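Local coordinates for protein shikimate 5-dehydrogenase (Mycobacterium fortuitum subsp. fortuitum DSM 46621, PDB 4XIJ) that probably reduces 3-dehydroshikimate to shikimate with NADPH, the fourth of seven steps on the route to chorismate and the aromatic amino acids, at residues E54-L59 / L81-Q86; A255-F260 / P264-A269. All blocks are in the same frame, centred on the assembly; numbering follows the deposited sequence.

Interaction 1: E54-L59 / L81-Q86; sequences EQLPGL and LEFADQ
The F83 ring packs against L56 and P57 of helix 56-61, and both approach it obliquely, neither squarely over a face nor in line with an edge. P57 comes with its carbonyl oxygen, 3.8 Å from F83 CE1; L56 comes with its CD2 methyl. With CG anti to the backbone N (chi1 160°), the phenyl group of F83 is carried out from the end of helix 77-83 toward the helix across from it. Its CD1 corner then meets the proline twice, at 3.8 Å from P57 CA and 4.1 Å from P57 CB, so both the backbone and the pyrrolidine ring of P57 pack against that corner. L56 meets F83 closer to its backbone: the two side chains cross at about a right angle, and L56 CD2 touches F83 CB at 4.0 Å. No hydrogen bond spans the two segments, and the 126 Å² buried between them is van der Waals packing, mostly apolar, with the P57 carbonyl oxygen against the ring. P57 O, although beside the ring, accepts a hydrogen bond from within its own helix, where S61 OG is its partner. The contact joins two helices of the substrate-binding domain that are separated in sequence by strand 67-72. Around it, F83 also touches V60 and S61 of helix 56-61 and meets the indole of W108 on strand 108-111, ring planes at about 60°, while L56 reaches L19 on strand 15-20, so that each helix touches a different strand of the mixed sheet.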
ATOM      1  N   GLU A  54     -18.989   5.525   6.753  1.00  9.20           N
ATOM      2  CA  GLU A  54     -20.036   6.480   6.998  0.59  9.30           C
ATOM      3  C   GLU A  54     -19.678   7.426   8.135  1.00  8.52           C
ATOM      4  O   GLU A  54     -20.025   8.623   8.088  1.00 10.19           O
ATOM      5  CB  GLU A  54     -21.323   5.715   7.266  0.59 10.33           C
ATOM      6  CG  GLU A  54     -21.729   4.981   5.979  0.59 13.02           C
ATOM      7  CD  GLU A  54     -21.151   3.542   5.736  0.59 13.35           C
ATOM      8  OE1 GLU A  54     -20.279   2.981   6.455  0.59  9.09           O
ATOM      9  OE2 GLU A  54     -21.633   2.943   4.745  0.59 15.69           O
ATOM     10  N   GLN A  55     -18.969   6.917   9.148  1.00  8.87           N
ATOM     11  CA  GLN A  55     -18.592   7.765  10.279  1.00  8.95           C
ATOM     12  C   GLN A  55     -17.426   8.704  10.014  1.00  7.75           C
ATOM     13  O   GLN A  55     -17.252   9.694  10.729  1.00 10.66           O
ATOM     14  CB  GLN A  55     -18.194   6.890  11.477  1.00  9.13           C
ATOM     15  CG  GLN A  55     -19.395   6.097  12.068  1.00  9.23           C
ATOM     16  CD  GLN A  55     -18.941   5.080  13.086  1.00  9.38           C
ATOM     17  OE1 GLN A  55     -17.858   4.503  12.963  1.00 11.14           O
ATOM     18  NE2 GLN A  55     -19.762   4.840  14.083  1.00 10.85           N
ATOM     19  N   LEU A  56     -16.589   8.375   9.028  1.00  7.85           N
ATOM     20  CA  LEU A  56     -15.324   9.096   8.910  1.00  7.53           C
ATOM     21  C   LEU A  56     -15.440  10.620   8.690  1.00  7.74           C
ATOM     22  O   LEU A  56     -14.742  11.363   9.377  1.00  8.66           O
ATOM     23  CB  LEU A  56     -14.462   8.421   7.836  1.00  8.77           C
ATOM     24  CG  LEU A  56     -13.070   9.011   7.575  1.00  9.58           C
ATOM     25  CD1 LEU A  56     -12.109   7.877   7.092  1.00 10.70           C
ATOM     26  CD2 LEU A  56     -13.087  10.182   6.540  1.00  9.98           C
ATOM     27  N   PRO A  57     -16.293  11.093   7.773  1.00  9.04           N
ATOM     28  CA  PRO A  57     -16.310  12.544   7.577  1.00 10.08           C
ATOM     29  C   PRO A  57     -16.672  13.308   8.861  1.00  9.58           C
ATOM     30  O   PRO A  57     -16.018  14.326   9.199  1.00 10.73           O
ATOM     31  CB  PRO A  57     -17.344  12.722   6.432  1.00 10.93           C
ATOM     32  CG  PRO A  57     -17.289  11.393   5.689  1.00 11.24           C
ATOM     33  CD  PRO A  57     -17.155  10.385   6.785  1.00  9.53           C
ATOM     34  N   GLY A  58     -17.683  12.852   9.601  1.00  9.96           N
ATOM     35  CA  GLY A  58     -18.031  13.535  10.833  1.00  9.35           C
ATOM     36  C   GLY A  58     -16.932  13.488  11.868  1.00 10.22           C
ATOM     37  O   GLY A  58     -16.694  14.447  12.593  1.00 11.41           O
ATOM     38  N   LEU A  59     -16.241  12.362  11.942  1.00  8.93           N
ATOM     39  CA  LEU A  59     -15.170  12.207  12.904  0.59  8.89           C
ATOM     40  C   LEU A  59     -14.048  13.219  12.596  1.00  8.82           C
ATOM     41  O   LEU A  59     -13.588  13.966  13.477  1.00 10.30           O
ATOM     42  CB  LEU A  59     -14.640  10.774  12.836  0.59  9.27           C
ATOM     43  CG  LEU A  59     -13.478  10.487  13.774  0.59 10.89           C
ATOM     44  CD1 LEU A  59     -13.950  10.668  15.188  0.59 11.22           C
ATOM     45  CD2 LEU A  59     -12.978   9.089  13.546  0.59 11.26           C
ATOM     46  N   LEU A  81     -10.815  10.053   0.820  1.00 10.20           N
ATOM     47  CA  LEU A  81     -10.578  10.839  -0.397  1.00 12.25           C
ATOM     48  C   LEU A  81     -11.700  11.868  -0.629  1.00 13.61           C
ATOM     49  O   LEU A  81     -11.448  13.025  -1.019  1.00 14.56           O
ATOM     50  CB  LEU A  81     -10.480   9.899  -1.603  1.00 11.64           C
ATOM     51  CG  LEU A  81     -10.160  10.602  -2.945  1.00 12.72           C
ATOM     52  CD1 LEU A  81      -8.782  11.283  -2.870  1.00 15.06           C
ATOM     53  CD2 LEU A  81     -10.197   9.570  -4.050  1.00 14.16           C
ATOM     54  N   GLU A  82     -12.944  11.439  -0.408  1.00 15.66           N
ATOM     55  CA  GLU A  82     -14.100  12.329  -0.564  1.00 18.57           C
ATOM     56  C   GLU A  82     -14.146  13.424   0.473  1.00 16.59           C
ATOM     57  O   GLU A  82     -14.630  14.516   0.204  1.00 18.77           O
ATOM     58  CB  GLU A  82     -15.403  11.536  -0.495  1.00 22.46           C
ATOM     59  CG  GLU A  82     -15.582  10.622  -1.646  1.00 26.47           C
ATOM     60  CD  GLU A  82     -16.968  10.735  -2.252  1.00 32.17           C
ATOM     61  OE1 GLU A  82     -17.115  11.291  -3.374  1.00 35.07           O
ATOM     62  OE2 GLU A  82     -17.921  10.270  -1.592  1.00 33.41           O
ATOM     63  N   PHE A  83     -13.654  13.139   1.671  1.00 13.63           N
ATOM     64  CA  PHE A  83     -13.750  14.093   2.779  1.00 13.26           C
ATOM     65  C   PHE A  83     -12.776  15.260   2.577  1.00 12.15           C
ATOM     66  O   PHE A  83     -13.096  16.432   2.878  1.00 12.11           O
ATOM     67  CB  PHE A  83     -13.456  13.400   4.125  1.00 11.89           C
ATOM     68  CG  PHE A  83     -13.082  14.364   5.191  1.00 12.99           C
ATOM     69  CD1 PHE A  83     -14.065  15.079   5.899  1.00 13.35           C
ATOM     70  CD2 PHE A  83     -11.756  14.597   5.475  1.00 13.72           C
ATOM     71  CE1 PHE A  83     -13.687  16.067   6.815  1.00 14.01           C
ATOM     72  CE2 PHE A  83     -11.381  15.545   6.397  1.00 14.32           C
ATOM     73  CZ  PHE A  83     -12.348  16.274   7.093  1.00 14.86           C
ATOM     74  N   ALA A  84     -11.580  14.944   2.046  1.00 11.64           N
ATOM     75  CA  ALA A  84     -10.451  15.882   2.093  1.00 12.22           C
ATOM     76  C   ALA A  84     -10.685  17.103   1.198  1.00 12.50           C
ATOM     77  O   ALA A  84     -11.227  16.991   0.092  1.00 14.33           O
ATOM     78  CB  ALA A  84      -9.173  15.193   1.671  1.00 12.88           C
ATOM     79  N   ASP A  85     -10.259  18.278   1.654  1.00 12.19           N
ATOM     80  CA  ASP A  85     -10.533  19.389   0.755  0.57 12.46           C
ATOM     81  C   ASP A  85      -9.374  19.550  -0.260  1.00 13.06           C
ATOM     82  O   ASP A  85      -9.553  20.261  -1.227  1.00 16.87           O
ATOM     83  CB  ASP A  85     -10.844  20.666   1.544  0.57 11.30           C
ATOM     84  CG  ASP A  85      -9.830  20.930   2.631  0.57 12.02           C
ATOM     85  OD1 ASP A  85      -9.837  20.167   3.626  0.57 10.95           O
ATOM     86  OD2 ASP A  85      -9.058  21.904   2.470  0.57 11.99           O
ATOM     87  N   GLN A  86      -8.297  18.781  -0.124  1.00 13.08           N
ATOM     88  CA  GLN A  86      -7.204  18.768  -1.070  0.50 12.61           C
ATOM     89  C   GLN A  86      -6.800  17.310  -1.269  1.00 12.92           C
ATOM     90  O   GLN A  86      -6.908  16.518  -0.326  1.00 12.31           O
ATOM     91  CB  GLN A  86      -6.050  19.622  -0.538  0.50 12.17           C
ATOM     92  CG  GLN A  86      -6.509  21.084  -0.247  0.50 10.43           C
ATOM     93  CD  GLN A  86      -5.653  21.849   0.798  0.50 11.31           C
ATOM     94  OE1 GLN A  86      -4.446  21.902   0.689  0.50 12.10           O
ATOM     95  NE2 GLN A  86      -6.308  22.441   1.797  0.50 11.66           N
TER

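Interaction 2: A255-F260 / P264-A269; sequences AQVEQF and PAPKEA. With EDO (1,2-ethanediol), chain C.
E258 OE2 accepts the backbone N-H of A265, with A265 N 2.9 Å away, in a nearly straight bond (171°) that enters on the anti side of the carboxylate, 16° out of its plane. E258 CG stands anti to the carbonyl carbon (chi1 -66°) and the chain is extended beyond it, which takes the carboxylate from the flank of helix 246-261 to the returning loop. E258 CG packs on A265 CB at 4.0 Å, and E258 OE2 also comes within 3.6 Å of P264 CA. On the residue before, the V257 CG1 methyl points at the CD corner of the P266 ring, 4.1 Å away, giving the polar contact an apolar companion. K267 NZ stands 5.9 Å from E258 OE2, too far for a salt bridge, though its charge may still favour the carboxylate electrostatically. An inverse gamma turn is centred on P266, which occupies the N-cap position of helix 267-272. A 1,2-ethanediol, probably a crystallisation additive, sits at this helix start: K267 N donates to its O2 at 2.9 Å and E268 N to its O1 at 2.9 Å, while O2 returns a weak bond to A265 O. The whole forms a short connection between the long helix 246-261 and the short helix 267-272. Helix 28-38 touches both segments, H32 against V257 and A35 against P266, whereas Q259 hydrogen-bonds R109 and D111 of strand 108-111.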
ATOM      1  N   ALA A 255       6.319   7.348   4.316  1.00 12.81           N
ATOM      2  CA  ALA A 255       5.778   8.536   3.680  1.00 12.10           C
ATOM      3  C   ALA A 255       4.797   9.317   4.601  1.00 12.33           C
ATOM      4  O   ALA A 255       4.808  10.542   4.668  1.00 12.76           O
ATOM      5  CB  ALA A 255       5.104   8.113   2.360  1.00 14.10           C
ATOM      6  N   GLN A 256       4.015   8.588   5.379  1.00 10.95           N
ATOM      7  CA  GLN A 256       3.144   9.220   6.362  1.00 11.13           C
ATOM      8  C   GLN A 256       3.940   9.936   7.438  1.00  9.95           C
ATOM      9  O   GLN A 256       3.616  11.075   7.813  1.00 10.12           O
ATOM     10  CB  GLN A 256       2.242   8.188   7.014  1.00  9.64           C
ATOM     11  CG  GLN A 256       1.293   7.534   6.010  1.00  8.26           C
ATOM     12  CD  GLN A 256       0.374   6.543   6.645  1.00  9.64           C
ATOM     13  OE1 GLN A 256       0.721   5.965   7.683  1.00 11.59           O
ATOM     14  NE2 GLN A 256      -0.779   6.308   6.030  1.00 11.40           N
ATOM     15  N   VAL A 257       4.992   9.280   7.953  1.00  8.81           N
ATOM     16  CA  VAL A 257       5.801   9.913   9.010  1.00  8.71           C
ATOM     17  C   VAL A 257       6.414  11.218   8.485  1.00  9.08           C
ATOM     18  O   VAL A 257       6.410  12.240   9.224  1.00  9.85           O
ATOM     19  CB  VAL A 257       6.876   8.958   9.534  1.00  9.01           C
ATOM     20  CG1 VAL A 257       7.942   9.699  10.403  1.00  8.96           C
ATOM     21  CG2 VAL A 257       6.200   7.813  10.318  1.00  9.60           C
ATOM     22  N   GLU A 258       6.908  11.211   7.232  1.00  9.61           N
ATOM     23  CA  GLU A 258       7.539  12.403   6.712  1.00 10.29           C
ATOM     24  C   GLU A 258       6.501  13.516   6.550  1.00 10.29           C
ATOM     25  O   GLU A 258       6.770  14.695   6.870  1.00 11.27           O
ATOM     26  CB  GLU A 258       8.255  12.105   5.398  1.00 11.07           C
ATOM     27  CG  GLU A 258       9.410  11.177   5.646  1.00 13.21           C
ATOM     28  CD  GLU A 258      10.330  11.065   4.443  1.00 16.69           C
ATOM     29  OE1 GLU A 258       9.984  11.560   3.341  1.00 18.82           O
ATOM     30  OE2 GLU A 258      11.418  10.454   4.590  1.00 17.78           O
ATOM     31  N   GLN A 259       5.315  13.184   6.045  1.00 11.54           N
ATOM     32  CA  GLN A 259       4.303  14.213   5.888  1.00 11.82           C
ATOM     33  C   GLN A 259       3.786  14.755   7.221  1.00 11.91           C
ATOM     34  O   GLN A 259       3.453  15.957   7.324  1.00 12.53           O
ATOM     35  CB  GLN A 259       3.126  13.681   5.055  1.00 12.85           C
ATOM     36  CG  GLN A 259       3.546  13.454   3.591  1.00 14.09           C
ATOM     37  CD  GLN A 259       2.379  13.063   2.713  1.00 14.01           C
ATOM     38  OE1 GLN A 259       1.335  13.700   2.752  1.00 17.02           O
ATOM     39  NE2 GLN A 259       2.536  12.004   1.919  1.00 13.73           N
ATOM     40  N   PHE A 260       3.667  13.883   8.234  1.00  9.91           N
ATOM     41  CA  PHE A 260       3.115  14.350   9.517  1.00 10.53           C
ATOM     42  C   PHE A 260       4.151  15.189  10.283  1.00 11.02           C
ATOM     43  O   PHE A 260       3.782  16.151  10.971  1.00 12.97           O
ATOM     44  CB  PHE A 260       2.696  13.203  10.442  1.00 10.04           C
ATOM     45  CG  PHE A 260       1.515  12.326   9.963  1.00  9.74           C
ATOM     46  CD1 PHE A 260       0.920  12.473   8.696  1.00  9.99           C
ATOM     47  CD2 PHE A 260       1.021  11.320  10.817  1.00  9.70           C
ATOM     48  CE1 PHE A 260      -0.123  11.634   8.296  1.00  9.35           C
ATOM     49  CE2 PHE A 260      -0.036  10.457  10.413  1.00  8.89           C
ATOM     50  CZ  PHE A 260      -0.601  10.627   9.148  1.00  8.63           C
ATOM     51  N   PRO A 264      12.792  13.706   7.840  1.00 13.31           N
ATOM     52  CA  PRO A 264      13.100  12.446   7.143  1.00 12.25           C
ATOM     53  C   PRO A 264      12.760  11.230   8.001  1.00 11.43           C
ATOM     54  O   PRO A 264      12.953  11.256   9.229  1.00 12.74           O
ATOM     55  CB  PRO A 264      14.596  12.545   6.894  1.00 13.84           C
ATOM     56  CG  PRO A 264      14.842  14.046   6.863  1.00 16.10           C
ATOM     57  CD  PRO A 264      13.959  14.584   7.937  1.00 15.32           C
ATOM     58  N   ALA A 265      12.184  10.198   7.385  1.00 11.62           N
ATOM     59  CA  ALA A 265      11.802   9.005   8.146  1.00 10.47           C
ATOM     60  C   ALA A 265      13.020   8.392   8.831  1.00 10.17           C
ATOM     61  O   ALA A 265      14.054   8.249   8.226  1.00 11.10           O
ATOM     62  CB  ALA A 265      11.092   7.971   7.237  1.00 11.47           C
ATOM     63  N   PRO A 266      12.890   8.002  10.107  1.00  9.18           N
ATOM     64  CA  PRO A 266      14.004   7.351  10.811  1.00  9.66           C
ATOM     65  C   PRO A 266      13.942   5.872  10.450  1.00  8.97           C
ATOM     66  O   PRO A 266      13.274   5.069  11.106  1.00  9.35           O
ATOM     67  CB  PRO A 266      13.686   7.611  12.290  1.00 10.01           C
ATOM     68  CG  PRO A 266      12.153   7.639  12.325  1.00  9.57           C
ATOM     69  CD  PRO A 266      11.735   8.245  10.977  1.00  9.48           C
ATOM     70  N   LYS A 267      14.610   5.516   9.371  1.00  9.71           N
ATOM     71  CA  LYS A 267      14.295   4.215   8.758  1.00 10.49           C
ATOM     72  C   LYS A 267      14.747   3.027   9.601  1.00 10.19           C
ATOM     73  O   LYS A 267      14.027   2.024   9.668  1.00 10.34           O
ATOM     74  CB  LYS A 267      14.885   4.099   7.344  1.00 11.54           C
ATOM     75  CG  LYS A 267      14.326   5.138   6.383  1.00 13.15           C
ATOM     76  CD  LYS A 267      14.685   4.887   4.928  1.00 16.16           C
ATOM     77  CE  LYS A 267      13.879   5.805   4.042  1.00 19.51           C
ATOM     78  NZ  LYS A 267      14.121   5.578   2.567  1.00 22.67           N
ATOM     79  N   GLU A 268      15.915   3.102  10.255  1.00 11.08           N
ATOM     80  CA  GLU A 268      16.364   1.962  11.046  1.00 11.41           C
ATOM     81  C   GLU A 268      15.439   1.772  12.231  1.00  9.82           C
ATOM     82  O   GLU A 268      15.139   0.631  12.641  1.00 10.65           O
ATOM     83  CB  GLU A 268      17.825   2.121  11.494  1.00 15.03           C
ATOM     84  CG  GLU A 268      18.825   1.777  10.352  1.00 20.08           C
ATOM     85  CD  GLU A 268      18.836   0.279   9.946  1.00 24.73           C
ATOM     86  OE1 GLU A 268      19.512  -0.530  10.673  1.00 28.33           O
ATOM     87  OE2 GLU A 268      18.213  -0.080   8.914  1.00 24.06           O
ATOM     88  N   ALA A 269      15.004   2.871  12.839  1.00  9.56           N
ATOM     89  CA  ALA A 269      14.112   2.767  14.010  1.00  9.14           C
ATOM     90  C   ALA A 269      12.787   2.130  13.570  1.00  8.47           C
ATOM     91  O   ALA A 269      12.234   1.290  14.279  1.00  9.56           O
ATOM     92  CB  ALA A 269      13.892   4.134  14.612  1.00  9.99           C
TER
HETATM   93  C1  EDO C 302      18.121   5.075   9.426  1.00 25.63           C
HETATM   94  O1  EDO C 302      17.766   5.251  10.754  1.00 26.44           O
HETATM   95  C2  EDO C 302      18.237   6.476   8.927  1.00 23.52           C
HETATM   96  O2  EDO C 302      17.024   6.768   8.228  1.00 22.24           O

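Interaction 1 precedes interaction 2 in the sequence; the two do not meet, their centres lying 24 Å apart and their nearest atoms about 9 Å apart. Interaction 1 lies within the substrate-binding domain and interaction 2 in the C-terminal helices, yet both border the same mixed six-stranded sheet. Helices 56-61 and 77-83 pack beside it through L19, A110 and W108, while helix 246-261 is hydrogen-bonded through Q259 to strand 108-111 and touches 99-102. The last helices of the chain therefore return from the parallel-stranded domain that probably binds NADP to pack on the mixed sheet of the substrate-binding domain.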